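Local coordinates for protein HTPA Reductase (Selaginella moellendorffii, PDB 5U5N) that probably reduces 4-hydroxy-tetrahydrodipicolinate to tetrahydrodipicolinate with NADH or NADPH, a step of lysine biosynthesis through diaminopimelate, at residues A[91-102]-A[115-126]. Residues are numbered along the deposited sequence; the frame is centred on the assembly and turned at random.
Sequences EFYCKQGLPFVM and VARKSGTYSIIA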
loop_
_atom_site.group_PDB
_atom_site.type_symbol
_atom_site.label_atom_id
_atom_site.label_comp_id
_atom_site.label_asym_id
_atom_site.label_seq_id
_atom_site.Cartn_x
_atom_site.Cartn_y
_atom_site.Cartn_z
ATOM N N GLU A 91 -31.440 -17.203 -6.123
ATOM C CA GLU A 91 -32.716 -17.056 -6.803
ATOM C C GLU A 91 -33.854 -17.007 -5.818
ATOM O O GLU A 91 -34.793 -16.247 -6.002
ATOM C CB GLU A 91 -32.918 -18.143 -7.818
ATOM C CG GLU A 91 -32.020 -17.949 -9.008
ATOM C CD GLU A 91 -31.803 -19.246 -9.768
ATOM O OE1 GLU A 91 -32.796 -19.935 -10.109
ATOM O OE2 GLU A 91 -30.622 -19.578 -10.054
ATOM N N PHE A 92 -33.748 -17.778 -4.744
ATOM C CA PHE A 92 -34.758 -17.744 -3.716
ATOM C C PHE A 92 -34.807 -16.357 -3.053
ATOM O O PHE A 92 -35.877 -15.771 -2.942
ATOM C CB PHE A 92 -34.523 -18.839 -2.695
ATOM C CG PHE A 92 -35.541 -18.857 -1.619
ATOM C CD1 PHE A 92 -36.844 -19.249 -1.896
ATOM C CD2 PHE A 92 -35.223 -18.451 -0.331
ATOM C CE1 PHE A 92 -37.807 -19.252 -0.919
ATOM C CE2 PHE A 92 -36.207 -18.466 0.656
ATOM C CZ PHE A 92 -37.496 -18.873 0.358
ATOM N N TYR A 93 -33.658 -15.814 -2.657
ATOM C CA TYR A 93 -33.637 -14.489 -2.028
ATOM C C TYR A 93 -34.206 -13.419 -2.937
ATOM O O TYR A 93 -35.011 -12.603 -2.486
ATOM C CB TYR A 93 -32.226 -14.085 -1.562
ATOM C CG TYR A 93 -31.575 -15.076 -0.620
ATOM C CD1 TYR A 93 -32.332 -15.816 0.315
ATOM C CD2 TYR A 93 -30.208 -15.297 -0.676
ATOM C CE1 TYR A 93 -31.730 -16.722 1.171
ATOM C CE2 TYR A 93 -29.597 -16.202 0.167
ATOM C CZ TYR A 93 -30.358 -16.907 1.091
ATOM O OH TYR A 93 -29.720 -17.798 1.922
ATOM N N CYS A 94 -33.813 -13.435 -4.214
ATOM C CA CYS A 94 -34.284 -12.414 -5.163
ATOM C C CYS A 94 -35.786 -12.497 -5.466
ATOM O O CYS A 94 -36.440 -11.467 -5.588
ATOM C CB CYS A 94 -33.490 -12.476 -6.467
ATOM S SG CYS A 94 -31.769 -12.017 -6.306
ATOM N N LYS A 95 -36.327 -13.712 -5.579
ATOM C CA LYS A 95 -37.766 -13.903 -5.784
ATOM C C LYS A 95 -38.587 -13.320 -4.622
ATOM O O LYS A 95 -39.587 -12.661 -4.847
ATOM C CB LYS A 95 -38.093 -15.386 -5.977
ATOM C CG LYS A 95 -39.575 -15.654 -5.893
ATOM C CD LYS A 95 -39.982 -17.063 -6.280
ATOM C CE LYS A 95 -41.460 -17.240 -6.006
ATOM N NZ LYS A 95 -41.970 -18.432 -6.720
ATOM N N GLN A 96 -38.127 -13.564 -3.400
ATOM C CA GLN A 96 -38.753 -13.081 -2.147
ATOM C C GLN A 96 -38.442 -11.614 -1.775
ATOM O O GLN A 96 -38.908 -11.129 -0.744
ATOM C CB GLN A 96 -38.297 -13.963 -0.955
ATOM C CG GLN A 96 -38.537 -15.470 -1.085
ATOM C CD GLN A 96 -39.968 -15.899 -0.814
ATOM O OE1 GLN A 96 -40.706 -15.227 -0.101
ATOM N NE2 GLN A 96 -40.370 -17.016 -1.411
ATOM N N GLY A 97 -37.631 -10.918 -2.570
ATOM C CA GLY A 97 -37.215 -9.565 -2.245
ATOM C C GLY A 97 -36.348 -9.453 -0.999
ATOM O O GLY A 97 -36.363 -8.421 -0.355
ATOM N N LEU A 98 -35.613 -10.505 -0.632
ATOM C CA LEU A 98 -34.815 -10.454 0.583
ATOM C C LEU A 98 -33.411 -9.902 0.228
ATOM O O LEU A 98 -32.686 -10.511 -0.581
ATOM C CB LEU A 98 -34.654 -11.824 1.216
ATOM C CG LEU A 98 -35.856 -12.394 1.977
ATOM C CD1 LEU A 98 -35.555 -13.852 2.326
ATOM C CD2 LEU A 98 -36.185 -11.565 3.230
ATOM N N PRO A 99 -33.018 -8.765 0.838
ATOM C CA PRO A 99 -31.632 -8.321 0.592
ATOM C C PRO A 99 -30.630 -9.295 1.174
ATOM O O PRO A 99 -30.885 -9.847 2.224
ATOM C CB PRO A 99 -31.551 -6.952 1.297
ATOM C CG PRO A 99 -32.715 -6.893 2.208
ATOM C CD PRO A 99 -33.768 -7.821 1.674
ATOM N N PHE A 100 -29.513 -9.525 0.486
ATOM C CA PHE A 100 -28.550 -10.500 0.963
ATOM C C PHE A 100 -27.076 -10.155 0.763
ATOM O O PHE A 100 -26.699 -9.478 -0.183
ATOM C CB PHE A 100 -28.843 -11.905 0.386
ATOM C CG PHE A 100 -28.638 -12.037 -1.090
ATOM C CD1 PHE A 100 -29.614 -11.646 -1.970
ATOM C CD2 PHE A 100 -27.455 -12.577 -1.593
ATOM C CE1 PHE A 100 -29.425 -11.766 -3.330
ATOM C CE2 PHE A 100 -27.237 -12.684 -2.952
ATOM C CZ PHE A 100 -28.231 -12.283 -3.824
ATOM N N VAL A 101 -26.269 -10.702 1.665
ATOM C CA VAL A 101 -24.841 -10.717 1.570
ATOM C C VAL A 101 -24.406 -12.160 1.336
ATOM O O VAL A 101 -24.535 -12.989 2.234
ATOM C CB VAL A 101 -24.227 -10.177 2.869
ATOM C CG1 VAL A 101 -22.700 -10.243 2.801
ATOM C CG2 VAL A 101 -24.712 -8.751 3.107
ATOM N N MET A 102 -23.865 -12.426 0.142
ATOM C CA MET A 102 -23.431 -13.756 -0.287
ATOM C C MET A 102 -21.924 -13.879 -0.154
ATOM O O MET A 102 -21.191 -13.292 -0.945
ATOM C CB MET A 102 -23.884 -13.975 -1.758
ATOM C CG MET A 102 -23.429 -15.258 -2.449
ATOM S SD MET A 102 -24.248 -16.705 -1.732
ATOM C CE MET A 102 -25.895 -16.530 -2.430
ATOM N N VAL A 115 -28.867 -12.673 -11.732
ATOM C CA VAL A 115 -30.135 -12.713 -10.998
ATOM C C VAL A 115 -30.269 -11.545 -9.998
ATOM O O VAL A 115 -31.336 -10.925 -9.893
ATOM C CB VAL A 115 -30.299 -14.092 -10.316
ATOM C CG1 VAL A 115 -31.371 -14.079 -9.252
ATOM C CG2 VAL A 115 -30.633 -15.154 -11.342
ATOM N N ALA A 116 -29.191 -11.247 -9.276
ATOM C CA ALA A 116 -29.182 -10.136 -8.320
ATOM C C ALA A 116 -29.384 -8.764 -8.985
ATOM O O ALA A 116 -30.188 -7.956 -8.527
ATOM C CB ALA A 116 -27.896 -10.156 -7.500
ATOM N N ARG A 117 -28.655 -8.523 -10.072
ATOM C CA ARG A 117 -28.749 -7.268 -10.839
ATOM C C ARG A 117 -30.104 -7.137 -11.529
ATOM O O ARG A 117 -30.732 -6.080 -11.458
ATOM C CB ARG A 117 -27.623 -7.169 -11.876
ATOM C CG ARG A 117 -27.483 -5.775 -12.506
ATOM C CD ARG A 117 -26.367 -5.660 -13.550
ATOM N NE ARG A 117 -25.176 -6.399 -13.128
ATOM C CZ ARG A 117 -24.751 -7.571 -13.611
ATOM N NH1 ARG A 117 -25.359 -8.210 -14.624
ATOM N NH2 ARG A 117 -23.659 -8.108 -13.084
ATOM N N LYS A 118 -30.551 -8.216 -12.171
ATOM C CA LYS A 118 -31.814 -8.243 -12.925
ATOM C C LYS A 118 -33.033 -7.977 -12.016
ATOM O O LYS A 118 -33.910 -7.196 -12.376
ATOM C CB LYS A 118 -31.957 -9.595 -13.655
ATOM C CG LYS A 118 -32.785 -9.585 -14.917
ATOM C CD LYS A 118 -32.923 -10.951 -15.536
ATOM C CE LYS A 118 -31.635 -11.329 -16.220
ATOM N NZ LYS A 118 -31.914 -11.739 -17.608
ATOM N N SER A 119 -33.074 -8.608 -10.842
ATOM C CA SER A 119 -34.191 -8.429 -9.903
ATOM C C SER A 119 -34.186 -7.083 -9.188
ATOM O O SER A 119 -35.217 -6.655 -8.667
ATOM C CB SER A 119 -34.214 -9.546 -8.865
ATOM O OG SER A 119 -33.106 -9.447 -7.998
ATOM N N GLY A 120 -33.027 -6.432 -9.151
ATOM C CA GLY A 120 -32.876 -5.154 -8.469
ATOM C C GLY A 120 -32.884 -5.315 -6.970
ATOM O O GLY A 120 -33.301 -4.419 -6.264
ATOM N N THR A 121 -32.410 -6.463 -6.488
ATOM C CA THR A 121 -32.346 -6.763 -5.064
ATOM C C THR A 121 -31.080 -6.152 -4.468
ATOM O O THR A 121 -29.977 -6.381 -4.994
ATOM C CB THR A 121 -32.253 -8.298 -4.836
ATOM O OG1 THR A 121 -33.270 -8.954 -5.587
ATOM C CG2 THR A 121 -32.407 -8.673 -3.355
ATOM N N TYR A 122 -31.231 -5.441 -3.342
ATOM C CA TYR A 122 -30.074 -4.962 -2.597
ATOM C C TYR A 122 -29.194 -6.137 -2.180
ATOM O O TYR A 122 -29.636 -6.998 -1.427
ATOM C CB TYR A 122 -30.489 -4.125 -1.379
ATOM C CG TYR A 122 -31.058 -2.785 -1.772
ATOM C CD1 TYR A 122 -30.225 -1.728 -2.146
ATOM C CD2 TYR A 122 -32.429 -2.570 -1.811
ATOM C CE1 TYR A 122 -30.749 -0.495 -2.512
ATOM C CE2 TYR A 122 -32.951 -1.341 -2.167
ATOM C CZ TYR A 122 -32.104 -0.319 -2.525
ATOM O OH TYR A 122 -32.626 0.883 -2.904
ATOM N N SER A 123 -27.954 -6.159 -2.671
ATOM C CA SER A 123 -27.028 -7.242 -2.365
ATOM C C SER A 123 -25.558 -6.847 -2.330
ATOM O O SER A 123 -25.147 -5.864 -2.914
ATOM C CB SER A 123 -27.208 -8.414 -3.371
ATOM O OG SER A 123 -27.432 -7.942 -4.675
ATOM N N ILE A 124 -24.787 -7.658 -1.626
ATOM C CA ILE A 124 -23.347 -7.636 -1.690
ATOM C C ILE A 124 -22.955 -9.055 -2.034
ATOM O O ILE A 124 -23.227 -9.992 -1.285
ATOM C CB ILE A 124 -22.718 -7.195 -0.350
ATOM C CG1 ILE A 124 -22.989 -5.710 -0.101
ATOM C CG2 ILE A 124 -21.213 -7.436 -0.369
ATOM C CD1 ILE A 124 -22.934 -5.350 1.359
ATOM N N ILE A 125 -22.310 -9.213 -3.176
ATOM C CA ILE A 125 -21.784 -10.488 -3.595
ATOM C C ILE A 125 -20.283 -10.311 -3.625
ATOM O O ILE A 125 -19.739 -9.581 -4.469
ATOM C CB ILE A 125 -22.353 -10.903 -4.977
ATOM C CG1 ILE A 125 -23.856 -11.189 -4.809
ATOM C CG2 ILE A 125 -21.629 -12.132 -5.521
ATOM C CD1 ILE A 125 -24.643 -11.268 -6.090
ATOM N N ALA A 126 -19.615 -10.953 -2.680
ATOM C CA ALA A 126 -18.177 -10.824 -2.600
ATOM C C ALA A 126 -17.570 -12.145 -2.149
ATOM O O ALA A 126 -17.802 -12.586 -0.995
ATOM C CB ALA A 126 -17.820 -9.707 -1.635
#
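Phe-100 lays its ring against Ser-123 of the neighbouring strand, whose CB sits over the ring centre, 4.0 Å from the centroid, in a CH-pi contact. CB and CG lead off the strand, and with CG between backbone N and carbonyl carbon (chi1 67°) the ring leans over the neighbouring strand, on the sheet face of Ser-123 and Ile-125. Leu-98 O and Met-102 CB lie in plane at the ring edge; farther out CE1 and CZ lie beside Ser-123 CB, CE2 is 4.1 Å from Ile-125 CG1, and CZ 4.3 Å from Ala-116 CB of helix 109-119. Tyr-93 CD2 lies over the opposite face, toward its rim. Strands 100-102 and 123-125 run parallel and in register, joined through helix 109-119 as a beta-alpha-beta unit of the NAD-binding Rossmann domain. Phe-100 N to Tyr-122 O, Ile-124 N to Phe-100 O and Met-102 N to Ile-124 O are backbone hydrogen bonds, the last 2.9 Å long; a weak one from Ala-126 N to Met-102 O ends the pairing beside the bound NAD. Between the near-parallel helix ends, Cys-94 SG packs 3.6 Å from Val-115 CG1 and faces the hydroxyls of Ser-119 and Thr-121. Thr-121 places CG2 3.3 Å from Leu-98 O, while OG1 lies beside Cys-94. A glycine here would probably open a gap between Cys-94 SG and Leu-98 O. Ile-124 and Val-101 meet on the opposite sheet face, where helix 241-259 packs on Ile-124.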